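Local coordinates for hypothetical protein Atu2144 (Agrobacterium tumefaciens, PDB 2ODF), which is of unknown function but belongs to the N-formylglutamate amidohydrolase family and so probably hydrolyses an amide bond of a small N-acylated substrate, at residues 88-93 with 207-212; 156-161 with 227-232; 45-50 with 106-111. All coordinates share one frame; numbering follows the deposited sequence.

How the contacts relate
From the N terminus the chain first lays down residues 45-50 and 88-93, then 106-111, whose return onto 45-50 closes contact 3 over a span of 55 residues. Residues 156-161 follow, at the end of strand 149-156. The chain comes back to 88-93 with helix 208-213, closing contact 1, and then through strand 220-227 to 156-161, closing contact 2. Contact 1 therefore crosses both others, while contacts 3 and 2 follow in series. Contact 1 is buried and joins a loop to a short helix; contact 2 joins neighbouring strand ends of the mixed sheet; contact 3 ties two peripheral loops. Their centres lie 21 to 23 Å apart, and none touches another.

Contact 1 of 3, residues 88-93 with 207-212; sequences DCNRPP and THTLRL
The side-chain oxygen of Asn90 is gripped twice: Thr209 N donates to Asn90 OD1 over 3.1 Å, and water 1 donates to the same oxygen. The backbone bond is almost straight (N-H...O 169°) and arrives nearly end-on to the amide C=O. It meets one of the first amide groups of helix 208-213, where the helix dipole would probably polarise the carbonyl further. Asn90 reaches this point because its CG stands trans to the backbone N (chi1 -163°), while its ND2 is held by Val206 O just before the helix. The hydroxyl of Thr209 turns to Glu32.

Beside this polar link the imidazole of His208 fits against the proline that follows the turn. Pro92 CD sits 3.6 Å from the centroid of the His208 ring, only 3° off its normal, a CH-pi contact over the face. Leu212 CG lies over the opposite face, toward the rim, so the ring lies between Pro92 of the other segment and Leu212, one turn on in its own helix. Both its nitrogens have partners elsewhere: NE2 bonds Tyr127, and ND1 bonds Glu116 of the second subunit, which fixes the ring's rotation. Asn90 O, 3.1 Å from His208 CB, is a buried carbonyl without a polar partner in the model.

Asp88 sets the loop. Asp88 OD1 accepts from Asn90 N at 3.0 Å, on the anti side and tilted out of the carboxylate plane, and also bonds His33; Arg91 N bonds back to Asp88 O. An Asx turn nested in a type I beta turn thus presents an asparagine to the first turn of a helix beside the subunit interface.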
loop_
_atom_site.group_PDB
_atom_site.type_symbol
_atom_site.label_atom_id
_atom_site.label_comp_id
_atom_site.label_asym_id
_atom_site.label_seq_id
_atom_site.Cartn_x
_atom_site.Cartn_y
_atom_site.Cartn_z
ATOM N N ASP A 88 7.339 7.858 -4.556
ATOM C CA ASP A 88 8.662 7.315 -4.862
ATOM C C ASP A 88 8.594 5.803 -4.724
ATOM O O ASP A 88 8.619 5.265 -3.623
ATOM C CB ASP A 88 9.741 7.901 -3.937
ATOM C CG ASP A 88 11.153 7.516 -4.373
ATOM O OD1 ASP A 88 11.305 6.485 -5.075
ATOM O OD2 ASP A 88 12.098 8.251 -4.025
ATOM N N CYS A 89 8.485 5.121 -5.859
ATOM C CA CYS A 89 8.279 3.672 -5.845
ATOM C C CYS A 89 9.473 2.890 -5.296
ATOM O O CYS A 89 9.359 1.690 -5.055
ATOM C CB CYS A 89 7.888 3.187 -7.218
ATOM S SG CYS A 89 6.208 3.585 -7.616
ATOM N N ASN A 90 10.603 3.559 -5.086
ATOM C CA ASN A 90 11.736 2.936 -4.410
ATOM C C ASN A 90 11.686 3.193 -2.900
ATOM O O ASN A 90 12.707 3.148 -2.250
ATOM C CB ASN A 90 13.080 3.456 -4.975
ATOM C CG ASN A 90 14.271 2.552 -4.609
ATOM O OD1 ASN A 90 14.107 1.367 -4.346
ATOM N ND2 ASN A 90 15.466 3.111 -4.636
ATOM N N ARG A 91 10.498 3.472 -2.358
ATOM C CA ARG A 91 10.296 3.672 -0.916
ATOM C C ARG A 91 8.996 2.995 -0.451
ATOM O O ARG A 91 8.002 3.049 -1.167
ATOM C CB ARG A 91 10.174 5.145 -0.594
ATOM C CG ARG A 91 11.436 5.948 -0.869
ATOM C CD ARG A 91 12.608 5.597 0.025
ATOM N NE ARG A 91 13.677 6.526 -0.305
ATOM C CZ ARG A 91 14.616 6.980 0.515
ATOM N NH1 ARG A 91 14.692 6.631 1.793
ATOM N NH2 ARG A 91 15.500 7.845 0.022
ATOM N N PRO A 92 9.001 2.365 0.735
ATOM C CA PRO A 92 7.760 1.834 1.269
ATOM C C PRO A 92 6.874 2.969 1.815
ATOM O O PRO A 92 7.388 4.065 2.122
ATOM C CB PRO A 92 8.249 0.899 2.388
ATOM C CG PRO A 92 9.522 1.491 2.828
ATOM C CD PRO A 92 10.137 2.079 1.621
ATOM N N PRO A 93 5.552 2.740 1.905
ATOM C CA PRO A 93 4.664 3.806 2.296
ATOM C C PRO A 93 4.862 4.329 3.720
ATOM O O PRO A 93 4.425 5.436 3.996
ATOM C CB PRO A 93 3.263 3.209 2.091
ATOM C CG PRO A 93 3.419 1.800 1.996
ATOM C CD PRO A 93 4.824 1.511 1.556
ATOM N N THR A 207 17.713 0.900 -1.375
ATOM C CA THR A 207 17.673 -0.466 -1.921
ATOM C C THR A 207 16.318 -1.168 -1.707
ATOM O O THR A 207 16.240 -2.386 -1.747
ATOM C CB THR A 207 18.808 -1.349 -1.376
ATOM O OG1 THR A 207 18.646 -1.506 0.039
ATOM C CG2 THR A 207 20.154 -0.711 -1.700
ATOM N N HIS A 208 15.237 -0.396 -1.550
ATOM C CA HIS A 208 13.892 -0.981 -1.335
ATOM C C HIS A 208 13.497 -1.981 -2.395
ATOM O O HIS A 208 13.110 -3.119 -2.097
ATOM C CB HIS A 208 12.851 0.159 -1.275
ATOM C CG HIS A 208 11.470 -0.300 -0.939
ATOM N ND1 HIS A 208 11.199 -1.137 0.120
ATOM C CD2 HIS A 208 10.284 -0.050 -1.535
ATOM C CE1 HIS A 208 9.894 -1.360 0.171
ATOM N NE2 HIS A 208 9.319 -0.693 -0.814
ATOM N N THR A 209 13.555 -1.574 -3.658
ATOM C CA THR A 209 13.194 -2.448 -4.772
ATOM C C THR A 209 13.986 -3.788 -4.778
ATOM O O THR A 209 13.434 -4.856 -5.055
ATOM C CB THR A 209 13.338 -1.666 -6.106
ATOM O OG1 THR A 209 12.392 -0.562 -6.103
ATOM C CG2 THR A 209 13.119 -2.578 -7.290
ATOM N N LEU A 210 15.276 -3.721 -4.488
ATOM C CA LEU A 210 16.104 -4.921 -4.343
ATOM C C LEU A 210 15.583 -5.800 -3.162
ATOM O O LEU A 210 15.445 -7.023 -3.292
ATOM C CB LEU A 210 17.564 -4.533 -4.098
ATOM C CG LEU A 210 18.237 -3.623 -5.154
ATOM C CD1 LEU A 210 19.708 -3.325 -4.778
ATOM C CD2 LEU A 210 18.074 -4.259 -6.552
ATOM N N ARG A 211 15.283 -5.158 -2.044
ATOM C CA ARG A 211 14.717 -5.841 -0.875
ATOM C C ARG A 211 13.380 -6.521 -1.181
ATOM O O ARG A 211 13.123 -7.606 -0.654
ATOM C CB ARG A 211 14.574 -4.913 0.333
ATOM C CG ARG A 211 15.892 -4.438 0.910
ATOM C CD ARG A 211 15.743 -3.548 2.124
ATOM N NE ARG A 211 17.071 -3.225 2.640
ATOM C CZ ARG A 211 17.310 -2.350 3.604
ATOM N NH1 ARG A 211 16.307 -1.718 4.206
ATOM N NH2 ARG A 211 18.567 -2.120 3.974
ATOM N N LEU A 212 12.541 -5.913 -2.025
ATOM C CA LEU A 212 11.247 -6.507 -2.385
ATOM C C LEU A 212 11.334 -7.673 -3.354
ATOM O O LEU A 212 10.575 -8.635 -3.234
ATOM C CB LEU A 212 10.317 -5.457 -3.003
ATOM C CG LEU A 212 9.796 -4.302 -2.132
ATOM C CD1 LEU A 212 8.675 -3.576 -2.879
ATOM C CD2 LEU A 212 9.342 -4.799 -0.754
HETATM O O HOH W 1 16.261 -0.405 -4.982
#

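Contact 2 of 3, residues 156-161 with 227-232; sequences FTPVYH and RNDLIA
Phe156 has its CG wedged between the backbone N and the carbonyl carbon (chi1 63°), which lays the ring over CA and CB of Arg227. Arg227 CA is 3.5 Å above the Phe156 ring plane near the centre, and Arg227 CB makes a CH-pi contact 3.9 Å from the centroid of that ring. Arg227 starts out extended, its CG opposite the backbone N (chi1 -157°), and Arg227 CG passes Phe156 CE2 at 3.4 Å. The guanidinium plane stands 79° from the ring, so it does not stack on it.

A bend at chi3 brings the guanidinium to Asp229, where it grips the carboxylate side-on through NE and NH2; NH1 goes to Arg165 O. Arg227 NE meets Asp229 OD1 at 2.7 Å and NH2 meets OD2 at 3.0 Å, each on a syn lone pair and close to the guanidinium plane. Pro158 rests against this salt bridge, its CG 3.5 Å from Asp229 OD1 and its CB near Arg227 CD.

Asn228 N donates to Phe156 O at 2.7 Å, in the carbonyl plane. Water 2 also links Asn228 ND2 to Thr157 OG1.

Phe156 and Arg227 pair in parallel where strands 149-156 and 220-227 end side by side in the mixed sheet. Beyond them, residues 228-230 form a 3-10 turn leading toward helix 234-256, while Phe164 of strand 163-164 packs on both Pro158 and Arg227.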
loop_
_atom_site.group_PDB
_atom_site.type_symbol
_atom_site.label_atom_id
_atom_site.label_comp_id
_atom_site.label_asym_id
_atom_site.label_seq_id
_atom_site.Cartn_x
_atom_site.Cartn_y
_atom_site.Cartn_z
ATOM N N PHE A 156 21.754 10.414 -10.791
ATOM C CA PHE A 156 21.927 11.293 -9.667
ATOM C C PHE A 156 22.540 12.604 -10.102
ATOM O O PHE A 156 23.239 12.701 -11.109
ATOM C CB PHE A 156 22.729 10.641 -8.519
ATOM C CG PHE A 156 24.157 10.275 -8.872
ATOM C CD1 PHE A 156 24.452 9.059 -9.470
ATOM C CD2 PHE A 156 25.210 11.134 -8.558
ATOM C CE1 PHE A 156 25.792 8.708 -9.782
ATOM C CE2 PHE A 156 26.553 10.784 -8.875
ATOM C CZ PHE A 156 26.819 9.552 -9.463
ATOM N N THR A 157 22.213 13.623 -9.333
ATOM C CA THR A 157 22.605 14.990 -9.613
ATOM C C THR A 157 24.099 15.211 -9.268
ATOM O O THR A 157 24.599 14.703 -8.272
ATOM C CB THR A 157 21.660 15.922 -8.832
ATOM O OG1 THR A 157 21.631 17.210 -9.446
ATOM C CG2 THR A 157 22.080 16.015 -7.402
ATOM N N PRO A 158 24.837 15.936 -10.129
ATOM C CA PRO A 158 26.264 16.148 -9.846
ATOM C C PRO A 158 26.594 16.977 -8.598
ATOM O O PRO A 158 27.634 16.763 -8.009
ATOM C CB PRO A 158 26.783 16.876 -11.091
ATOM C CG PRO A 158 25.737 16.768 -12.118
ATOM C CD PRO A 158 24.427 16.510 -11.427
ATOM N N VAL A 159 25.747 17.935 -8.227
ATOM C CA VAL A 159 25.965 18.720 -6.999
ATOM C C VAL A 159 24.895 18.364 -5.962
ATOM O O VAL A 159 23.696 18.452 -6.253
ATOM C CB VAL A 159 25.929 20.244 -7.274
ATOM C CG1 VAL A 159 25.984 21.030 -5.956
ATOM C CG2 VAL A 159 27.061 20.654 -8.222
ATOM N N TYR A 160 25.345 17.964 -4.775
ATOM C CA TYR A 160 24.463 17.609 -3.667
ATOM C C TYR A 160 24.977 18.275 -2.387
ATOM O O TYR A 160 26.124 18.061 -1.989
ATOM C CB TYR A 160 24.406 16.083 -3.481
ATOM C CG TYR A 160 23.283 15.600 -2.574
ATOM C CD1 TYR A 160 21.960 15.743 -2.956
ATOM C CD2 TYR A 160 23.556 14.990 -1.342
ATOM C CE1 TYR A 160 20.934 15.309 -2.149
ATOM C CE2 TYR A 160 22.531 14.551 -0.518
ATOM C CZ TYR A 160 21.220 14.715 -0.930
ATOM O OH TYR A 160 20.161 14.298 -0.143
ATOM N N HIS A 161 24.136 19.117 -1.786
ATOM C CA HIS A 161 24.457 19.807 -0.527
ATOM C C HIS A 161 25.838 20.458 -0.539
ATOM O O HIS A 161 26.653 20.218 0.353
ATOM C CB HIS A 161 24.339 18.831 0.655
ATOM C CG HIS A 161 22.964 18.263 0.842
ATOM N ND1 HIS A 161 22.714 17.161 1.635
ATOM C CD2 HIS A 161 21.765 18.646 0.340
ATOM C CE1 HIS A 161 21.420 16.889 1.607
ATOM N NE2 HIS A 161 20.823 17.774 0.825
ATOM N N ARG A 227 25.806 9.434 -12.853
ATOM C CA ARG A 227 25.732 10.879 -12.647
ATOM C C ARG A 227 25.080 11.522 -13.881
ATOM O O ARG A 227 25.471 11.236 -15.017
ATOM C CB ARG A 227 27.115 11.458 -12.339
ATOM C CG ARG A 227 27.077 12.779 -11.596
ATOM C CD ARG A 227 28.481 13.315 -11.348
ATOM N NE ARG A 227 29.148 13.634 -12.618
ATOM C CZ ARG A 227 30.467 13.654 -12.823
ATOM N NH1 ARG A 227 31.325 13.383 -11.857
ATOM N NH2 ARG A 227 30.921 13.952 -14.030
ATOM N N ASN A 228 24.074 12.384 -13.680
ATOM C CA ASN A 228 23.137 12.633 -14.790
ATOM C C ASN A 228 23.726 13.451 -15.944
ATOM O O ASN A 228 23.244 13.358 -17.056
ATOM C CB ASN A 228 21.754 13.161 -14.327
ATOM C CG ASN A 228 21.777 14.590 -13.847
ATOM O OD1 ASN A 228 22.462 15.432 -14.430
ATOM N ND2 ASN A 228 20.976 14.897 -12.780
ATOM N N ASP A 229 24.785 14.214 -15.673
ATOM C CA ASP A 229 25.508 14.943 -16.739
ATOM C C ASP A 229 26.149 14.043 -17.790
ATOM O O ASP A 229 26.389 14.475 -18.921
ATOM C CB ASP A 229 26.566 15.888 -16.139
ATOM C CG ASP A 229 27.626 15.156 -15.364
ATOM O OD1 ASP A 229 27.281 14.519 -14.361
ATOM O OD2 ASP A 229 28.814 15.232 -15.745
ATOM N N LEU A 230 26.378 12.781 -17.441
ATOM C CA LEU A 230 26.992 11.825 -18.339
ATOM C C LEU A 230 25.977 11.243 -19.311
ATOM O O LEU A 230 26.335 10.561 -20.263
ATOM C CB LEU A 230 27.648 10.699 -17.534
ATOM C CG LEU A 230 28.776 11.092 -16.586
ATOM C CD1 LEU A 230 29.120 9.902 -15.661
ATOM C CD2 LEU A 230 29.999 11.585 -17.362
ATOM N N ILE A 231 24.698 11.481 -19.070
ATOM C CA ILE A 231 23.672 10.899 -19.932
ATOM C C ILE A 231 22.646 11.924 -20.364
ATOM O O ILE A 231 21.434 11.650 -20.389
ATOM C CB ILE A 231 23.027 9.654 -19.261
ATOM C CG1 ILE A 231 22.466 10.014 -17.879
ATOM C CG2 ILE A 231 24.065 8.508 -19.186
ATOM C CD1 ILE A 231 21.802 8.851 -17.151
ATOM N N ALA A 232 23.142 13.093 -20.761
ATOM C CA ALA A 232 22.262 14.233 -21.014
ATOM C C ALA A 232 21.727 14.309 -22.444
ATOM O O ALA A 232 20.772 15.032 -22.691
ATOM C CB ALA A 232 22.968 15.530 -20.632
HETATM O O HOH W 2 20.425 17.787 -12.014
#

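Contact 3 of 3, residues 45-50 with 106-111; sequences LGLSAD and YDIPGN
One hydrogen bond joins the two segments: Gly110 N donates to Leu45 O over 2.8 Å, with an N-H...O angle of 150°. The donor stands well above the carbonyl plane, 51° out of it, rather than on a lone pair. Pro109 CD lies against the same oxygen, 3.5 Å from Leu45 O, and its ring also borders Gly46.

The backbones are close here. Leu45 and Gly46 both have positive phi, and the chain runs past Pro109 and Gly110 with a glycine in each segment. These glycines let the backbones approach, Leu45 CA to Gly110 CA being 4.1 Å. Asn111 N bonds back to Ile108 O, closing the 3-10 turn that begins at Pro109. This is loop-to-loop packing at the edge of the fold, where the residues before helix 49-52, whose N-cap is Ser48, meet the end of strand 106-107, the second strand of a small antiparallel hairpin, and the turn that follows it.

Apolar contacts fill in around this turn. Leu45 places CB 4.1 Å from Ile108 CG2, and its CD2 extends over Gly110 CA at 3.8 Å. On the other branch of Ile108, Leu47 CD2 lies 4.1 Å from Ile108 CG1 and sits 3.3 Å from Asp107 O. Leu85 of another loop touches Leu45, Leu47 and Ile108, joining the cluster.

The amide of Asn111 is held elsewhere. Asn111 ND2 bonds Pro100 O and Leu85 O, while its OD1 accepts from Arg122.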
loop_
_atom_site.group_PDB
_atom_site.type_symbol
_atom_site.label_atom_id
_atom_site.label_comp_id
_atom_site.label_asym_id
_atom_site.label_seq_id
_atom_site.Cartn_x
_atom_site.Cartn_y
_atom_site.Cartn_z
ATOM N N LEU A 45 1.556 20.437 -8.255
ATOM C CA LEU A 45 1.907 20.170 -6.842
ATOM C C LEU A 45 2.372 21.413 -6.070
ATOM O O LEU A 45 3.014 21.303 -5.030
ATOM C CB LEU A 45 2.973 19.076 -6.739
ATOM C CG LEU A 45 2.565 17.655 -7.129
ATOM C CD1 LEU A 45 3.826 16.777 -7.288
ATOM C CD2 LEU A 45 1.583 17.026 -6.141
ATOM N N GLY A 46 2.032 22.592 -6.589
ATOM C CA GLY A 46 2.477 23.848 -6.011
ATOM C C GLY A 46 3.913 24.209 -6.311
ATOM O O GLY A 46 4.469 25.089 -5.652
ATOM N N LEU A 47 4.503 23.569 -7.332
ATOM C CA LEU A 47 5.908 23.787 -7.705
ATOM C C LEU A 47 6.067 24.630 -8.972
ATOM O O LEU A 47 5.170 24.710 -9.825
ATOM C CB LEU A 47 6.628 22.442 -7.942
ATOM C CG LEU A 47 6.659 21.463 -6.777
ATOM C CD1 LEU A 47 7.173 20.089 -7.238
ATOM C CD2 LEU A 47 7.513 22.001 -5.614
ATOM N N SER A 48 7.230 25.256 -9.076
ATOM C CA SER A 48 7.568 26.068 -10.240
ATOM C C SER A 48 7.874 25.202 -11.455
ATOM O O SER A 48 8.268 24.048 -11.322
ATOM C CB SER A 48 8.776 26.947 -9.925
ATOM O OG SER A 48 9.959 26.172 -9.905
ATOM N N ALA A 49 7.687 25.769 -12.641
ATOM C CA ALA A 49 8.011 25.086 -13.894
ATOM C C ALA A 49 9.462 24.557 -13.907
ATOM O O ALA A 49 9.710 23.431 -14.355
ATOM C CB ALA A 49 7.748 26.012 -15.076
ATOM N N ASP A 50 10.408 25.341 -13.390
ATOM C CA ASP A 50 11.803 24.900 -13.254
ATOM C C ASP A 50 11.980 23.662 -12.372
ATOM O O ASP A 50 12.745 22.771 -12.712
ATOM C CB ASP A 50 12.700 26.005 -12.668
ATOM C CG ASP A 50 13.004 27.117 -13.659
ATOM O OD1 ASP A 50 12.515 27.068 -14.816
ATOM O OD2 ASP A 50 13.745 28.054 -13.262
ATOM N N TYR A 106 13.403 22.779 -1.807
ATOM C CA TYR A 106 12.057 23.085 -2.302
ATOM C C TYR A 106 10.951 22.372 -1.545
ATOM O O TYR A 106 10.867 21.156 -1.578
ATOM C CB TYR A 106 11.953 22.730 -3.776
ATOM C CG TYR A 106 12.937 23.502 -4.598
ATOM C CD1 TYR A 106 12.785 24.870 -4.775
ATOM C CD2 TYR A 106 14.036 22.875 -5.174
ATOM C CE1 TYR A 106 13.704 25.595 -5.511
ATOM C CE2 TYR A 106 14.951 23.594 -5.926
ATOM C CZ TYR A 106 14.782 24.945 -6.084
ATOM O OH TYR A 106 15.680 25.647 -6.832
ATOM N N ASP A 107 10.116 23.161 -0.864
ATOM C CA ASP A 107 8.883 22.693 -0.283
ATOM C C ASP A 107 7.883 22.257 -1.371
ATOM O O ASP A 107 7.808 22.854 -2.451
ATOM C CB ASP A 107 8.302 23.821 0.554
ATOM C CG ASP A 107 6.977 23.475 1.137
ATOM O OD1 ASP A 107 6.902 22.490 1.919
ATOM O OD2 ASP A 107 6.006 24.181 0.814
ATOM N N ILE A 108 7.138 21.187 -1.096
ATOM C CA ILE A 108 6.161 20.655 -2.049
ATOM C C ILE A 108 4.754 20.764 -1.468
ATOM O O ILE A 108 4.296 19.826 -0.791
ATOM C CB ILE A 108 6.441 19.170 -2.413
ATOM C CG1 ILE A 108 7.901 18.997 -2.876
ATOM C CG2 ILE A 108 5.493 18.696 -3.541
ATOM C CD1 ILE A 108 8.405 17.553 -2.762
ATOM N N PRO A 109 4.064 21.896 -1.715
ATOM C CA PRO A 109 2.714 22.046 -1.138
ATOM C C PRO A 109 1.772 20.899 -1.441
ATOM O O PRO A 109 0.968 20.531 -0.586
ATOM C CB PRO A 109 2.190 23.365 -1.765
ATOM C CG PRO A 109 3.415 24.153 -2.011
ATOM C CD PRO A 109 4.479 23.119 -2.426
ATOM N N GLY A 110 1.902 20.299 -2.625
ATOM C CA GLY A 110 1.091 19.159 -2.989
ATOM C C GLY A 110 1.295 17.947 -2.121
ATOM O O GLY A 110 0.469 17.043 -2.144
ATOM N N ASN A 111 2.393 17.916 -1.369
ATOM C CA ASN A 111 2.671 16.814 -0.441
ATOM C C ASN A 111 2.561 17.172 1.033
ATOM O O ASN A 111 2.983 16.400 1.918
ATOM C CB ASN A 111 4.056 16.245 -0.766
ATOM C CG ASN A 111 4.069 15.481 -2.089
ATOM O OD1 ASN A 111 3.028 15.334 -2.726
ATOM N ND2 ASN A 111 5.243 14.983 -2.498
#